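Local coordinates for protein 6-aminohexanoate-dimer hydrolase (Bacillus anthracis, PDB 4GB7) that probably hydrolyses amide bonds of the 6-aminohexanoate-dimer type, as a serine hydrolase of the beta-lactamase family, at residues P100-L105 against L121-Y126; D111-V116 against I411-H416; H197-P202 against Q207-Y212. One frame throughout, in Å; residues are numbered along the deposited sequence.

Contact 1: P100-L105 against L121-Y126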
# COMPACT_ATOMS: atom_id res chain seq x y z
N PRO A 100 -17.17 13.77 -16.23
CA PRO A 100 -17.13 14.40 -14.90
C PRO A 100 -16.53 13.47 -13.83
O PRO A 100 -16.77 12.24 -13.81
CB PRO A 100 -18.58 14.77 -14.60
CG PRO A 100 -19.36 14.35 -15.74
CD PRO A 100 -18.52 13.66 -16.76
N LEU A 101 -15.79 14.05 -12.90
CA LEU A 101 -15.02 13.29 -11.93
C LEU A 101 -15.83 12.33 -11.03
O LEU A 101 -15.50 11.14 -10.94
CB LEU A 101 -14.24 14.26 -11.04
CG LEU A 101 -13.48 13.66 -9.86
CD1 LEU A 101 -12.39 12.75 -10.41
CD2 LEU A 101 -12.92 14.76 -8.98
N LYS A 102 -16.89 12.80 -10.39
CA LYS A 102 -17.61 11.93 -9.44
C LYS A 102 -18.19 10.70 -10.16
O LYS A 102 -18.10 9.59 -9.67
CB LYS A 102 -18.69 12.71 -8.65
CG LYS A 102 -19.39 11.92 -7.53
CD LYS A 102 -20.64 12.65 -7.02
CE LYS A 102 -21.46 11.90 -5.97
NZ LYS A 102 -22.77 12.58 -5.72
N GLU A 103 -18.82 10.91 -11.32
CA GLU A 103 -19.34 9.78 -12.05
C GLU A 103 -18.29 8.82 -12.54
O GLU A 103 -18.51 7.60 -12.52
CB GLU A 103 -20.13 10.29 -13.25
CG GLU A 103 -21.52 10.76 -12.87
CD GLU A 103 -22.44 9.59 -12.59
OE1 GLU A 103 -22.95 9.01 -13.59
OE2 GLU A 103 -22.64 9.21 -11.40
N LEU A 104 -17.12 9.34 -12.89
CA LEU A 104 -15.99 8.50 -13.37
C LEU A 104 -15.51 7.61 -12.19
O LEU A 104 -15.35 6.40 -12.31
CB LEU A 104 -14.84 9.33 -13.92
CG LEU A 104 -13.52 8.61 -14.28
CD1 LEU A 104 -13.70 7.78 -15.55
CD2 LEU A 104 -12.44 9.66 -14.46
N LEU A 105 -15.31 8.24 -11.04
CA LEU A 105 -14.95 7.48 -9.85
C LEU A 105 -15.92 6.33 -9.56
O LEU A 105 -15.51 5.21 -9.33
CB LEU A 105 -14.77 8.40 -8.64
CG LEU A 105 -13.73 9.51 -8.64
CD1 LEU A 105 -13.93 10.48 -7.47
CD2 LEU A 105 -12.32 8.93 -8.60
N LEU A 121 -8.17 19.70 3.89
CA LEU A 121 -9.08 18.88 3.10
C LEU A 121 -9.88 19.73 2.11
O LEU A 121 -10.50 20.73 2.48
CB LEU A 121 -10.03 18.14 4.04
CG LEU A 121 -11.10 17.25 3.46
CD1 LEU A 121 -10.50 16.06 2.78
CD2 LEU A 121 -12.12 16.86 4.57
N VAL A 122 -9.85 19.32 0.83
CA VAL A 122 -10.57 20.03 -0.21
C VAL A 122 -11.77 19.30 -0.71
O VAL A 122 -12.77 19.95 -1.09
CB VAL A 122 -9.64 20.41 -1.41
CG1 VAL A 122 -10.44 20.98 -2.59
CG2 VAL A 122 -8.55 21.34 -0.91
N TYR A 123 -11.72 17.96 -0.74
CA TYR A 123 -12.78 17.20 -1.38
C TYR A 123 -12.71 15.79 -0.91
O TYR A 123 -11.63 15.20 -0.87
CB TYR A 123 -12.58 17.19 -2.87
CG TYR A 123 -13.61 16.50 -3.72
CD1 TYR A 123 -14.88 17.01 -3.82
CD2 TYR A 123 -13.28 15.38 -4.47
CE1 TYR A 123 -15.80 16.41 -4.67
CE2 TYR A 123 -14.19 14.76 -5.32
CZ TYR A 123 -15.45 15.29 -5.40
OH TYR A 123 -16.33 14.72 -6.28
N GLU A 124 -13.82 15.27 -0.46
CA GLU A 124 -13.95 13.86 -0.11
C GLU A 124 -15.28 13.34 -0.54
O GLU A 124 -16.32 14.01 -0.35
CB GLU A 124 -13.72 13.56 1.36
CG GLU A 124 -14.60 14.35 2.30
CD GLU A 124 -14.46 13.99 3.76
OE1 GLU A 124 -13.74 13.03 4.10
OE2 GLU A 124 -15.09 14.68 4.59
N ARG A 125 -15.25 12.13 -1.11
CA ARG A 125 -16.45 11.45 -1.52
C ARG A 125 -16.34 9.99 -1.18
O ARG A 125 -15.26 9.40 -1.32
CB ARG A 125 -16.70 11.61 -3.00
CG ARG A 125 -17.02 13.04 -3.41
CD ARG A 125 -18.46 13.38 -3.02
NE ARG A 125 -18.78 14.74 -3.46
CZ ARG A 125 -18.63 15.88 -2.77
NH1 ARG A 125 -18.06 15.93 -1.56
NH2 ARG A 125 -19.06 17.02 -3.33
N TYR A 126 -17.46 9.43 -0.72
CA TYR A 126 -17.61 8.01 -0.32
C TYR A 126 -18.74 7.42 -1.13
O TYR A 126 -19.79 8.09 -1.35
CB TYR A 126 -17.83 7.87 1.19
CG TYR A 126 -16.70 8.47 1.97
CD1 TYR A 126 -15.56 7.75 2.26
CD2 TYR A 126 -16.68 9.84 2.27
CE1 TYR A 126 -14.49 8.34 2.88
CE2 TYR A 126 -15.62 10.45 2.90
CZ TYR A 126 -14.51 9.72 3.16
OH TYR A 126 -13.44 10.33 3.77
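Helix 101-107 lies against the edge strand 120-126 of the five-stranded antiparallel sheet, and L101 and K102 from the first turn of the helix meet Y123 and R125 there. Over these short segments the axes run 10.5 Å apart at 38°, so helix and strand point roughly the same way. L101 and Y123 reach toward each other from opposite directions: CD2 of L101 rests 3.9 Å from CE2 of Y123, set obliquely to the ring. Next to it, K102 lays its CB 3.9 Å from OH of Y123. OD1 of D87 takes both the hydroxyl of Y123, in a hydrogen bond, and NE of R125, in a salt bridge. R125 folds back over its own strand: CE1 of Y123 lies 3.4 Å above the guanidinium plane, over its centre, while NH1 gives a 2.9 Å hydrogen bond to O of E124, approaching from above the carbonyl plane. K102 leaves with CG anti to the backbone N (chi1 -174°) and stays extended, which carries its CE to 4.5 Å from CD of R125. The lysine chain thus runs alongside the arginine near the D87 carboxylate, with NZ of K102 5.1 Å from NE of R125. V122 and Y123 both face V115 in a classic beta bulge, a local irregularity in this helix-on-sheet layer of the beta-lactamase fold.

Contact 2: D111-V116 against I411-H416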
# COMPACT_ATOMS: atom_id res chain seq x y z
N ASP A 111 -14.56 3.58 -3.83
CA ASP A 111 -15.27 3.63 -2.53
C ASP A 111 -15.02 4.93 -1.76
O ASP A 111 -15.92 5.38 -1.03
CB ASP A 111 -14.87 2.45 -1.64
CG ASP A 111 -15.33 1.11 -2.19
OD1 ASP A 111 -16.44 0.98 -2.73
OD2 ASP A 111 -14.57 0.15 -2.07
N ALA A 112 -13.79 5.46 -1.86
CA ALA A 112 -13.40 6.70 -1.21
C ALA A 112 -12.39 7.46 -2.03
O ALA A 112 -11.48 6.87 -2.61
CB ALA A 112 -12.81 6.43 0.18
N PHE A 113 -12.54 8.77 -2.00
CA PHE A 113 -11.66 9.65 -2.73
C PHE A 113 -11.47 10.89 -1.86
O PHE A 113 -12.42 11.55 -1.52
CB PHE A 113 -12.20 9.95 -4.11
CG PHE A 113 -11.26 10.68 -5.00
CD1 PHE A 113 -10.22 10.00 -5.62
CD2 PHE A 113 -11.37 12.05 -5.20
CE1 PHE A 113 -9.35 10.68 -6.45
CE2 PHE A 113 -10.53 12.71 -6.07
CZ PHE A 113 -9.49 12.03 -6.67
N VAL A 114 -10.23 11.14 -1.45
CA VAL A 114 -9.89 12.27 -0.60
C VAL A 114 -8.75 13.09 -1.24
O VAL A 114 -7.68 12.51 -1.59
CB VAL A 114 -9.45 11.79 0.78
CG1 VAL A 114 -8.95 12.94 1.65
CG2 VAL A 114 -10.58 11.00 1.49
N VAL A 115 -8.95 14.40 -1.30
CA VAL A 115 -7.97 15.35 -1.81
C VAL A 115 -7.64 16.39 -0.72
O VAL A 115 -8.50 17.07 -0.19
CB VAL A 115 -8.44 16.08 -3.07
CG1 VAL A 115 -7.33 17.03 -3.59
CG2 VAL A 115 -8.96 15.12 -4.13
N VAL A 116 -6.36 16.46 -0.40
CA VAL A 116 -5.81 17.39 0.58
C VAL A 116 -4.84 18.31 -0.18
O VAL A 116 -4.08 17.84 -1.06
CB VAL A 116 -5.07 16.67 1.69
CG1 VAL A 116 -4.54 17.67 2.74
CG2 VAL A 116 -5.98 15.68 2.39
N ILE A 411 -2.78 14.99 -11.87
CA ILE A 411 -2.06 16.17 -12.36
C ILE A 411 -3.02 17.32 -12.67
O ILE A 411 -2.81 18.47 -12.24
CB ILE A 411 -1.16 15.83 -13.57
CG1 ILE A 411 -0.12 14.76 -13.22
CG2 ILE A 411 -0.49 17.13 -14.05
CD1 ILE A 411 0.69 14.21 -14.39
N ASP A 412 -4.10 17.03 -13.41
CA ASP A 412 -5.06 18.05 -13.68
C ASP A 412 -5.74 18.63 -12.46
O ASP A 412 -5.96 19.86 -12.40
CB ASP A 412 -6.12 17.53 -14.65
CG ASP A 412 -5.57 17.32 -16.07
OD1 ASP A 412 -4.50 17.90 -16.46
OD2 ASP A 412 -6.24 16.58 -16.81
N ILE A 413 -6.07 17.78 -11.49
CA ILE A 413 -6.61 18.28 -10.23
C ILE A 413 -5.61 19.23 -9.54
O ILE A 413 -5.98 20.31 -9.11
CB ILE A 413 -7.08 17.16 -9.26
CG1 ILE A 413 -8.25 16.41 -9.86
CG2 ILE A 413 -7.37 17.76 -7.86
CD1 ILE A 413 -8.55 15.09 -9.15
N ALA A 414 -4.36 18.80 -9.41
CA ALA A 414 -3.33 19.65 -8.82
C ALA A 414 -3.27 21.03 -9.52
O ALA A 414 -3.18 22.08 -8.87
CB ALA A 414 -1.96 18.95 -8.90
N HIS A 415 -3.22 21.04 -10.84
CA HIS A 415 -3.05 22.31 -11.56
C HIS A 415 -4.28 23.20 -11.37
O HIS A 415 -4.18 24.41 -11.31
CB HIS A 415 -2.82 22.05 -13.04
CG HIS A 415 -1.49 21.42 -13.33
ND1 HIS A 415 -1.12 21.01 -14.56
CD2 HIS A 415 -0.43 21.08 -12.47
CE1 HIS A 415 0.13 20.51 -14.49
NE2 HIS A 415 0.53 20.54 -13.21
N HIS A 416 -5.46 22.59 -11.30
CA HIS A 416 -6.69 23.31 -10.98
C HIS A 416 -6.66 23.96 -9.61
O HIS A 416 -6.99 25.15 -9.47
CB HIS A 416 -7.87 22.39 -11.12
CG HIS A 416 -9.17 23.00 -10.69
ND1 HIS A 416 -9.87 23.84 -11.48
CD2 HIS A 416 -9.89 22.85 -9.54
CE1 HIS A 416 -11.00 24.21 -10.84
NE2 HIS A 416 -11.01 23.60 -9.65
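With chi1 at -65°, I413 sets CG1 anti to its carbonyl carbon and CG2 anti to its backbone N, and the two branches part company to meet F113 and V115. F113 answers with its ring anti to the backbone N (chi1 -171°), which aims the phenyl at the helix. The two side chains approach from opposite directions. CD1, at the end of the longer isoleucine branch, sits 4.0 Å from CZ of F113, at the ring edge and near its plane, so the methyl abuts the rim of the phenyl. The short branch serves the second partner: CG2 of I413 is 4.3 Å from CG1 of V115. One isoleucine therefore bridges two side chains two residues apart on the same strand, and all three are buried. No hydrogen bond joins the segments. The F113 ring also meets H391 edge-to-face and touches Y123 and I389, while I413 and A414 lean on M387 of strand 387-393. Strand 110-117 thus has helix 402-417 against its F113 and V115 face, whereas A112, V114 and V116 point at helix 307-318, which puts a helix on either side of the sheet.

Contact 3: H197-P202 against Q207-Y212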
# COMPACT_ATOMS: atom_id res chain seq x y z
N HIS A 197 1.11 -24.72 -6.10
CA HIS A 197 0.30 -25.69 -5.32
C HIS A 197 -1.05 -25.93 -5.96
O HIS A 197 -2.05 -26.18 -5.29
CB HIS A 197 0.19 -25.23 -3.86
CG HIS A 197 1.52 -25.08 -3.21
ND1 HIS A 197 2.30 -26.13 -2.92
CD2 HIS A 197 2.25 -23.94 -2.86
CE1 HIS A 197 3.48 -25.71 -2.41
NE2 HIS A 197 3.44 -24.37 -2.35
N GLY A 198 -1.08 -25.83 -7.27
CA GLY A 198 -2.26 -26.10 -8.03
C GLY A 198 -3.31 -25.04 -8.05
O GLY A 198 -4.39 -25.21 -8.68
N TYR A 199 -3.02 -23.90 -7.46
CA TYR A 199 -4.02 -22.84 -7.40
C TYR A 199 -3.78 -21.84 -8.48
O TYR A 199 -2.64 -21.49 -8.74
CB TYR A 199 -3.97 -22.10 -6.07
CG TYR A 199 -4.99 -21.00 -6.01
CD1 TYR A 199 -6.27 -21.26 -5.54
CD2 TYR A 199 -4.71 -19.72 -6.51
CE1 TYR A 199 -7.24 -20.27 -5.52
CE2 TYR A 199 -5.69 -18.71 -6.48
CZ TYR A 199 -6.95 -19.01 -5.99
OH TYR A 199 -7.92 -18.04 -5.98
N GLU A 200 -4.83 -21.42 -9.18
CA GLU A 200 -4.70 -20.24 -10.03
C GLU A 200 -6.03 -19.54 -10.14
O GLU A 200 -7.07 -20.19 -10.06
CB GLU A 200 -4.08 -20.57 -11.39
CG GLU A 200 -5.03 -20.95 -12.47
CD GLU A 200 -4.33 -21.45 -13.75
OE1 GLU A 200 -3.24 -20.95 -14.13
OE2 GLU A 200 -4.90 -22.35 -14.35
N HIS A 201 -5.98 -18.23 -10.25
CA HIS A 201 -7.13 -17.39 -10.41
C HIS A 201 -6.77 -16.43 -11.52
O HIS A 201 -5.66 -15.96 -11.57
CB HIS A 201 -7.39 -16.64 -9.12
CG HIS A 201 -8.59 -15.74 -9.16
ND1 HIS A 201 -8.63 -14.62 -9.92
CD2 HIS A 201 -9.82 -15.82 -8.54
CE1 HIS A 201 -9.83 -14.02 -9.79
NE2 HIS A 201 -10.56 -14.76 -8.95
N PRO A 202 -7.72 -16.12 -12.43
CA PRO A 202 -7.32 -15.34 -13.61
C PRO A 202 -6.90 -13.91 -13.36
O PRO A 202 -6.23 -13.32 -14.19
CB PRO A 202 -8.57 -15.34 -14.48
CG PRO A 202 -9.68 -15.69 -13.58
CD PRO A 202 -9.12 -16.56 -12.51
N GLN A 207 2.26 -14.52 -6.72
CA GLN A 207 2.85 -13.96 -5.49
C GLN A 207 1.76 -13.46 -4.54
O GLN A 207 1.93 -13.45 -3.33
CB GLN A 207 3.79 -12.81 -5.83
CG GLN A 207 3.08 -11.55 -6.29
CD GLN A 207 4.02 -10.39 -6.41
OE1 GLN A 207 4.43 -9.80 -5.41
NE2 GLN A 207 4.35 -10.05 -7.63
N ASP A 208 0.61 -13.05 -5.10
CA ASP A 208 -0.53 -12.71 -4.28
C ASP A 208 -1.30 -13.98 -3.80
O ASP A 208 -1.64 -14.10 -2.64
CB ASP A 208 -1.51 -11.84 -5.07
CG ASP A 208 -1.07 -10.39 -5.21
OD1 ASP A 208 -0.43 -9.83 -4.32
OD2 ASP A 208 -1.45 -9.77 -6.21
N ALA A 209 -1.60 -14.90 -4.73
CA ALA A 209 -2.29 -16.15 -4.44
C ALA A 209 -1.59 -16.85 -3.27
O ALA A 209 -2.22 -17.24 -2.30
CB ALA A 209 -2.32 -17.05 -5.68
N GLN A 210 -0.27 -16.94 -3.35
CA GLN A 210 0.50 -17.66 -2.31
C GLN A 210 0.41 -17.00 -0.95
O GLN A 210 0.30 -17.68 0.08
CB GLN A 210 1.95 -17.87 -2.70
CG GLN A 210 2.12 -18.83 -3.89
CD GLN A 210 1.36 -20.13 -3.75
OE1 GLN A 210 1.55 -20.85 -2.77
NE2 GLN A 210 0.46 -20.42 -4.71
N LEU A 211 0.41 -15.67 -0.92
CA LEU A 211 0.30 -14.96 0.36
C LEU A 211 -1.06 -15.21 0.95
O LEU A 211 -1.19 -15.47 2.13
CB LEU A 211 0.52 -13.46 0.14
CG LEU A 211 0.35 -12.54 1.37
CD1 LEU A 211 1.56 -12.74 2.29
CD2 LEU A 211 0.17 -11.08 0.94
N TYR A 212 -2.09 -15.16 0.10
CA TYR A 212 -3.42 -15.43 0.60
C TYR A 212 -3.64 -16.91 1.01
O TYR A 212 -4.28 -17.15 2.02
CB TYR A 212 -4.47 -14.99 -0.41
CG TYR A 212 -4.44 -13.51 -0.76
CD1 TYR A 212 -3.98 -12.55 0.13
CD2 TYR A 212 -4.98 -13.06 -1.94
CE1 TYR A 212 -3.97 -11.21 -0.18
CE2 TYR A 212 -4.94 -11.71 -2.29
CZ TYR A 212 -4.48 -10.79 -1.40
OH TYR A 212 -4.48 -9.46 -1.75
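H197 opens this loop with its imidazole turned to Q210 of helix 206-214. CD2 of the ring is 3.2 Å from OE1 of Q210, and the oxygen arrives at the ring edge, in its plane; the side chains cross at about a right angle, with ring and amide planes 43° apart. This is a close carbon-to-oxygen approach, while the two ring nitrogens have partners of their own: ND1 is hydrogen-bonded to D225 and NE2 to E236. Two carboxylates on one imidazole would probably favour its protonated form, and would make the C-H edge facing OE1 more positive. Q210 gets there by bending at chi2 (-50°), and its NE2 is held by OD1 of N206 and the carbonyl O of T196, which fixes the amide with OE1 toward the histidine. G198 follows with positive phi, and its N is bonded to OG1 of T196. Y199 then swings back toward the helix with its ring anti to the backbone N (chi1 179°), so that one side of the phenol lies along A209: the methyl CB is 3.7 Å from CD2 and 3.8 Å from CE2 of Y199, oblique to the ring. E200 turns away from the helix, and H201 bonds through its NE2 to D49, outside the loop. The loop that leads into helix 206-214 thus runs back along its A209 and Q210 side. L211 of the helix packs against helices 230-235 and 251-265, while Q207 and D208 hydrogen-bond to N251, and Q207 also to O of Y249, two residues that would form the YxN motif of such hydrolases.

Overall arrangement
Contacts 1 and 2 are neighbours, their centres 8 Å apart, and their segments alternate along the chain. They meet in the five-stranded sheet, where strands 110-117 and 120-126 pair through two probable hydrogen bonds, V122 N to V115 O and V115 N to Y123 O, both 2.8 Å, and L105 packs on F113. Contact 2 also brings the C-terminal helix 402-417 back to strand 110-117, with 294 residues between the segments. Contact 3 forms within that long excursion, 34 Å away between centres and across the middle of the chain from contact 2, beside helix 251-265, next to a Y249/N251 pair that resembles the YxN motif of this family.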